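Local structure of protein interacting with Hsp90 1 (4CGU) at residues V83-F88 with P131-I136; R96-N101 with T153-I158. The protein takes part in pre-rRNA processing and is required for the NOP58-snoRNA interaction, this chain being a C-terminal piece that holds its CS domain. One frame throughout, in Å; residues are numbered along the deposited sequence.

Contact 1: residues V83-F88 with P131-I136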
loop_
_atom_site.group_PDB
_atom_site.type_symbol
_atom_site.label_atom_id
_atom_site.label_comp_id
_atom_site.label_asym_id
_atom_site.label_seq_id
_atom_site.Cartn_x
_atom_site.Cartn_y
_atom_site.Cartn_z
ATOM N N VAL B 83 23.023 -9.276 2.800
ATOM C CA VAL B 83 22.219 -8.352 2.024
ATOM C C VAL B 83 23.044 -7.640 0.959
ATOM O O VAL B 83 24.172 -7.204 1.210
ATOM C CB VAL B 83 21.582 -7.296 2.944
ATOM C CG1 VAL B 83 20.623 -6.411 2.160
ATOM C CG2 VAL B 83 20.871 -7.972 4.109
ATOM N N LYS B 84 22.480 -7.540 -0.239
ATOM C CA LYS B 84 23.053 -6.714 -1.291
ATOM C C LYS B 84 21.995 -5.728 -1.746
ATOM O O LYS B 84 20.807 -6.024 -1.701
ATOM C CB LYS B 84 23.490 -7.563 -2.482
ATOM C CG LYS B 84 24.601 -8.550 -2.181
ATOM C CD LYS B 84 24.955 -9.339 -3.426
ATOM C CE LYS B 84 26.120 -10.282 -3.184
ATOM N NZ LYS B 84 26.416 -11.094 -4.396
HETATM N N MSE B 85 22.424 -4.556 -2.184
HETATM C CA MSE B 85 21.500 -3.566 -2.697
HETATM C C MSE B 85 22.041 -3.020 -4.005
HETATM O O MSE B 85 23.253 -2.903 -4.182
HETATM C CB MSE B 85 21.282 -2.459 -1.660
HETATM C CG MSE B 85 20.566 -2.965 -0.404
HETATM SE SE MSE B 85 20.451 -1.709 1.082
HETATM C CE MSE B 85 19.053 -0.569 0.408
ATOM N N LYS B 86 21.143 -2.721 -4.934
ATOM C CA LYS B 86 21.533 -2.200 -6.236
ATOM C C LYS B 86 20.520 -1.163 -6.699
ATOM O O LYS B 86 19.315 -1.380 -6.585
ATOM C CB LYS B 86 21.624 -3.333 -7.255
ATOM C CG LYS B 86 22.040 -2.884 -8.648
ATOM C CD LYS B 86 22.132 -4.065 -9.598
ATOM C CE LYS B 86 22.400 -3.621 -11.032
ATOM N NZ LYS B 86 22.242 -4.749 -12.009
ATOM N N ARG B 87 21.013 -0.041 -7.216
ATOM C CA ARG B 87 20.153 1.045 -7.673
ATOM C C ARG B 87 19.928 0.985 -9.176
ATOM O O ARG B 87 20.749 0.451 -9.915
ATOM C CB ARG B 87 20.739 2.407 -7.282
ATOM C CG ARG B 87 20.680 2.700 -5.793
ATOM C CD ARG B 87 19.258 2.963 -5.328
ATOM N NE ARG B 87 18.799 4.297 -5.709
ATOM C CZ ARG B 87 18.955 5.389 -4.965
ATOM N NH1 ARG B 87 19.560 5.316 -3.785
ATOM N NH2 ARG B 87 18.504 6.557 -5.406
ATOM N N PHE B 88 18.807 1.539 -9.621
ATOM C CA PHE B 88 18.428 1.488 -11.026
ATOM C C PHE B 88 17.954 2.857 -11.499
ATOM O O PHE B 88 17.375 3.624 -10.729
ATOM C CB PHE B 88 17.309 0.464 -11.245
ATOM C CG PHE B 88 17.739 -0.965 -11.058
ATOM C CD1 PHE B 88 17.739 -1.547 -9.799
ATOM C CD2 PHE B 88 18.126 -1.733 -12.144
ATOM C CE1 PHE B 88 18.128 -2.858 -9.628
ATOM C CE2 PHE B 88 18.514 -3.047 -11.978
ATOM C CZ PHE B 88 18.518 -3.611 -10.718
ATOM N N PRO B 131 16.799 -0.462 6.336
ATOM C CA PRO B 131 16.418 0.938 6.151
ATOM C C PRO B 131 16.503 1.247 4.667
ATOM O O PRO B 131 17.395 0.732 4.001
ATOM C CB PRO B 131 17.506 1.700 6.913
ATOM C CG PRO B 131 18.026 0.722 7.911
ATOM C CD PRO B 131 17.955 -0.615 7.232
ATOM N N LEU B 132 15.578 2.043 4.147
ATOM C CA LEU B 132 15.571 2.339 2.722
ATOM C C LEU B 132 16.244 3.680 2.475
ATOM O O LEU B 132 16.142 4.579 3.307
ATOM C CB LEU B 132 14.140 2.344 2.186
ATOM C CG LEU B 132 13.342 1.055 2.412
ATOM C CD1 LEU B 132 11.989 1.154 1.733
ATOM C CD2 LEU B 132 14.105 -0.164 1.909
ATOM N N PRO B 133 16.940 3.816 1.334
ATOM C CA PRO B 133 17.619 5.068 0.983
ATOM C C PRO B 133 16.632 6.227 1.047
ATOM O O PRO B 133 15.480 6.065 0.648
ATOM C CB PRO B 133 18.062 4.833 -0.462
ATOM C CG PRO B 133 18.128 3.356 -0.603
ATOM C CD PRO B 133 17.029 2.820 0.255
ATOM N N ARG B 134 17.077 7.371 1.551
ATOM C CA ARG B 134 16.180 8.487 1.819
ATOM C C ARG B 134 15.800 9.258 0.561
ATOM O O ARG B 134 14.856 10.045 0.574
ATOM C CB ARG B 134 16.801 9.433 2.850
ATOM C CG ARG B 134 18.148 9.988 2.430
ATOM C CD ARG B 134 18.771 10.801 3.542
ATOM N NE ARG B 134 18.741 10.080 4.808
ATOM C CZ ARG B 134 19.450 10.423 5.878
ATOM N NH1 ARG B 134 20.253 11.477 5.829
ATOM N NH2 ARG B 134 19.360 9.711 6.992
ATOM N N ASP B 135 16.529 9.027 -0.526
ATOM C CA ASP B 135 16.295 9.761 -1.767
ATOM C C ASP B 135 15.313 9.056 -2.701
ATOM O O ASP B 135 15.242 9.375 -3.886
ATOM C CB ASP B 135 17.614 9.998 -2.509
ATOM C CG ASP B 135 18.204 8.719 -3.079
ATOM O OD1 ASP B 135 18.243 7.702 -2.358
ATOM O OD2 ASP B 135 18.623 8.730 -4.255
ATOM N N ILE B 136 14.562 8.097 -2.169
ATOM C CA ILE B 136 13.622 7.321 -2.974
ATOM C C ILE B 136 12.185 7.489 -2.487
ATOM O O ILE B 136 11.917 7.391 -1.292
ATOM C CB ILE B 136 13.991 5.822 -2.954
ATOM C CG1 ILE B 136 15.128 5.538 -3.931
ATOM C CG2 ILE B 136 12.798 4.955 -3.303
ATOM C CD1 ILE B 136 15.609 4.108 -3.882
#
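A surface salt bridge between R87 and D135, flanked by a small apolar touch between M85 and P133, ties strand 81-87 to the loop that follows strand 129-131. In this CS domain, a β-sandwich of the HSP20 clan, strand 81-87 is an outermost strand of the four-stranded antiparallel sheet, and the loop folds into a type I β turn from P133 to I136. The backbones stay well apart, with the CA atoms of R87 and P133 9.9 Å from each other; no backbone hydrogen bond crosses, and side chains span most of the gap. R87 keeps its CG beside the backbone N (chi1 -71°) and bends again at its next two torsions, which brings the guanidinium round to the turn. There D135 comes from the opposite direction. OD2 lies at the guanidinium edge near its plane, 2.5 Å from R87 NH2, a modelled length so short that its exact value is doubtful. The second link, R87 NH1 to D135 OD1, is a weak hydrogen bond of 3.1 Å, consistent with the guanidinium and carboxylate planes being turned 46° apart. I136 covers one face of the guanidinium, its CD1 sitting 3.6 Å above the plane and over the centre. With an alanine here the CD1 cover would be gone, and the guanidinium would probably be freer to turn away from D135. P133 CB approaches R87 NH1 obliquely at 3.7 Å, and the proline ring also touches L95 on strand 95-101, while I136 packs on K94 just before it. Two residues earlier on the strand, M85, a selenomethionine, touches I130 and bends at its last torsion (chi3 76°) to reach P133 tip to tip, its CE 4.0 Å from P133 CD.

Contact 2: residues R96-N101 with T153-I158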
loop_
_atom_site.group_PDB
_atom_site.type_symbol
_atom_site.label_atom_id
_atom_site.label_comp_id
_atom_site.label_asym_id
_atom_site.label_seq_id
_atom_site.Cartn_x
_atom_site.Cartn_y
_atom_site.Cartn_z
ATOM N N ARG B 96 16.804 -2.491 -5.879
ATOM C CA ARG B 96 16.639 -3.916 -5.636
ATOM C C ARG B 96 17.465 -4.360 -4.432
ATOM O O ARG B 96 18.645 -4.036 -4.326
ATOM C CB ARG B 96 17.043 -4.743 -6.853
ATOM C CG ARG B 96 16.924 -6.242 -6.613
ATOM C CD ARG B 96 17.587 -7.047 -7.710
ATOM N NE ARG B 96 19.045 -6.988 -7.635
ATOM C CZ ARG B 96 19.849 -7.287 -8.651
ATOM N NH1 ARG B 96 19.332 -7.655 -9.817
ATOM N NH2 ARG B 96 21.168 -7.212 -8.507
ATOM N N ILE B 97 16.833 -5.102 -3.528
ATOM C CA ILE B 97 17.504 -5.671 -2.368
ATOM C C ILE B 97 17.494 -7.188 -2.489
ATOM O O ILE B 97 16.446 -7.781 -2.718
ATOM C CB ILE B 97 16.772 -5.290 -1.074
ATOM C CG1 ILE B 97 16.522 -3.781 -1.040
ATOM C CG2 ILE B 97 17.555 -5.758 0.152
ATOM C CD1 ILE B 97 15.561 -3.355 0.035
ATOM N N LEU B 98 18.664 -7.804 -2.351
ATOM C CA LEU B 98 18.789 -9.255 -2.289
ATOM C C LEU B 98 19.128 -9.683 -0.876
ATOM O O LEU B 98 20.126 -9.241 -0.304
ATOM C CB LEU B 98 19.899 -9.750 -3.219
ATOM C CG LEU B 98 19.807 -9.399 -4.701
ATOM C CD1 LEU B 98 20.837 -10.180 -5.507
ATOM C CD2 LEU B 98 18.414 -9.679 -5.209
ATOM N N ILE B 99 18.294 -10.542 -0.305
ATOM C CA ILE B 99 18.591 -11.108 0.999
ATOM C C ILE B 99 18.811 -12.599 0.828
ATOM O O ILE B 99 17.919 -13.318 0.387
ATOM C CB ILE B 99 17.458 -10.870 2.000
ATOM C CG1 ILE B 99 17.164 -9.371 2.120
ATOM C CG2 ILE B 99 17.813 -11.486 3.356
ATOM C CD1 ILE B 99 16.243 -9.029 3.256
ATOM N N GLU B 100 20.007 -13.058 1.174
ATOM C CA GLU B 100 20.399 -14.434 0.922
ATOM C C GLU B 100 20.787 -15.160 2.210
ATOM O O GLU B 100 21.576 -14.651 3.001
ATOM C CB GLU B 100 21.568 -14.442 -0.061
ATOM C CG GLU B 100 22.011 -15.810 -0.495
ATOM C CD GLU B 100 23.055 -15.768 -1.596
ATOM O OE1 GLU B 100 23.221 -14.697 -2.222
ATOM O OE2 GLU B 100 23.714 -16.804 -1.830
ATOM N N ASN B 101 20.225 -16.344 2.430
ATOM C CA ASN B 101 20.619 -17.150 3.580
ATOM C C ASN B 101 21.790 -18.054 3.205
ATOM O O ASN B 101 21.694 -18.845 2.266
ATOM C CB ASN B 101 19.439 -17.977 4.097
ATOM C CG ASN B 101 19.708 -18.604 5.463
ATOM O OD1 ASN B 101 20.854 -18.702 5.910
ATOM N ND2 ASN B 101 18.642 -19.037 6.129
ATOM N N THR B 153 16.415 -17.146 -1.298
ATOM C CA THR B 153 16.708 -15.754 -1.592
ATOM C C THR B 153 15.430 -14.929 -1.669
ATOM O O THR B 153 14.446 -15.346 -2.282
ATOM C CB THR B 153 17.517 -15.616 -2.905
ATOM O OG1 THR B 153 18.760 -16.318 -2.777
ATOM C CG2 THR B 153 17.814 -14.158 -3.209
ATOM N N LEU B 154 15.444 -13.784 -0.996
ATOM C CA LEU B 154 14.413 -12.765 -1.136
ATOM C C LEU B 154 14.894 -11.703 -2.113
ATOM O O LEU B 154 16.015 -11.204 -1.987
ATOM C CB LEU B 154 14.126 -12.091 0.206
ATOM C CG LEU B 154 13.183 -12.719 1.227
ATOM C CD1 LEU B 154 13.008 -11.765 2.408
ATOM C CD2 LEU B 154 11.839 -13.077 0.613
ATOM N N TYR B 155 14.045 -11.380 -3.087
ATOM C CA TYR B 155 14.265 -10.299 -4.040
ATOM C C TYR B 155 13.233 -9.217 -3.765
ATOM O O TYR B 155 12.038 -9.465 -3.868
ATOM C CB TYR B 155 14.048 -10.792 -5.475
ATOM C CG TYR B 155 15.028 -11.839 -5.949
ATOM C CD1 TYR B 155 14.881 -13.174 -5.595
ATOM C CD2 TYR B 155 16.095 -11.494 -6.767
ATOM C CE1 TYR B 155 15.780 -14.136 -6.034
ATOM C CE2 TYR B 155 17.000 -12.445 -7.209
ATOM C CZ TYR B 155 16.838 -13.762 -6.842
ATOM O OH TYR B 155 17.735 -14.705 -7.287
ATOM N N ILE B 156 13.688 -8.014 -3.434
ATOM C CA ILE B 156 12.785 -6.917 -3.112
ATOM C C ILE B 156 12.963 -5.744 -4.075
ATOM O O ILE B 156 14.057 -5.212 -4.217
ATOM C CB ILE B 156 13.014 -6.436 -1.673
ATOM C CG1 ILE B 156 12.838 -7.608 -0.700
ATOM C CG2 ILE B 156 12.084 -5.280 -1.340
ATOM C CD1 ILE B 156 13.349 -7.330 0.692
ATOM N N TYR B 157 11.882 -5.348 -4.739
ATOM C CA TYR B 157 11.938 -4.260 -5.710
ATOM C C TYR B 157 11.106 -3.080 -5.251
ATOM O O TYR B 157 9.915 -3.223 -4.969
ATOM C CB TYR B 157 11.463 -4.734 -7.083
ATOM C CG TYR B 157 12.350 -5.801 -7.681
ATOM C CD1 TYR B 157 12.175 -7.143 -7.356
ATOM C CD2 TYR B 157 13.375 -5.467 -8.562
ATOM C CE1 TYR B 157 12.990 -8.125 -7.902
ATOM C CE2 TYR B 157 14.196 -6.439 -9.106
ATOM C CZ TYR B 157 13.998 -7.762 -8.774
ATOM O OH TYR B 157 14.812 -8.723 -9.319
ATOM N N ILE B 158 11.743 -1.916 -5.167
ATOM C CA ILE B 158 11.078 -0.710 -4.690
ATOM C C ILE B 158 11.330 0.474 -5.623
ATOM O O ILE B 158 12.466 0.757 -5.993
ATOM C CB ILE B 158 11.553 -0.347 -3.267
ATOM C CG1 ILE B 158 11.293 -1.515 -2.311
ATOM C CG2 ILE B 158 10.852 0.909 -2.777
ATOM C CD1 ILE B 158 11.818 -1.298 -0.914
ATOM O OXT ILE B 158 10.411 1.184 -6.029
#
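I97 packs against I156, and I99 against L154, to form the apolar centre of this antiparallel strand pair; in both couples CB stands 4.0 Å from CB. A diagonal touch from I99 CD1 to I156 CD1, 4.2 Å, joins the two couples into one layer. Both are hydrogen-bonded pairs: each residue gives its N-H to its partner's carbonyl and accepts one back, so four bonds hold the strands, that from I97 N to I156 O measuring 2.9 Å. On the other face of the sheet the non-hydrogen-bonded pairs carry mixed chemistry. L98 CD2 meets Y155 CD2 tightly at 3.3 Å, obliquely to the ring. R96 lies alongside Y157, and with CG anti to the backbone N (chi1 178°) it sets that carbon over the ring face, a CH-pi contact 4.1 Å from the centroid. The guanidinium and the Y157 hydroxyl both go on to hydrogen-bond the backbone of the chain of another protein, consistent with this face contributing to the surface that meets it. At the far end E100 crosses T153; E100 OE2 makes a salt bridge with K102, and T153 OG1 a hydrogen bond to the carbonyl of E151. Strands 95-101 and 153-157 form the middle of the four-stranded sheet, between 81-87 and 144-148, with I97 and I99 packing on I130 of the other sheet.

Contact 2 lies in the core, its centre about 4 Å from that of the chain, while contact 1 is a surface contact about 10 Å out. They meet through the four-stranded sheet: strand 81-87 of contact 1 is the neighbour of strand 95-101 of contact 2, joined by probable backbone hydrogen bonds from R96 N to K86 O and from L98 N to K84 O. L132 also packs on I158. Contact 2 rests on regular backbone pairing, with branched apolar side chains on one face and aromatic rings with an arginine on the other; contact 1 bridges that sheet's edge to a loop using a salt bridge and a few apolar side-chain touches, with no backbone pairing.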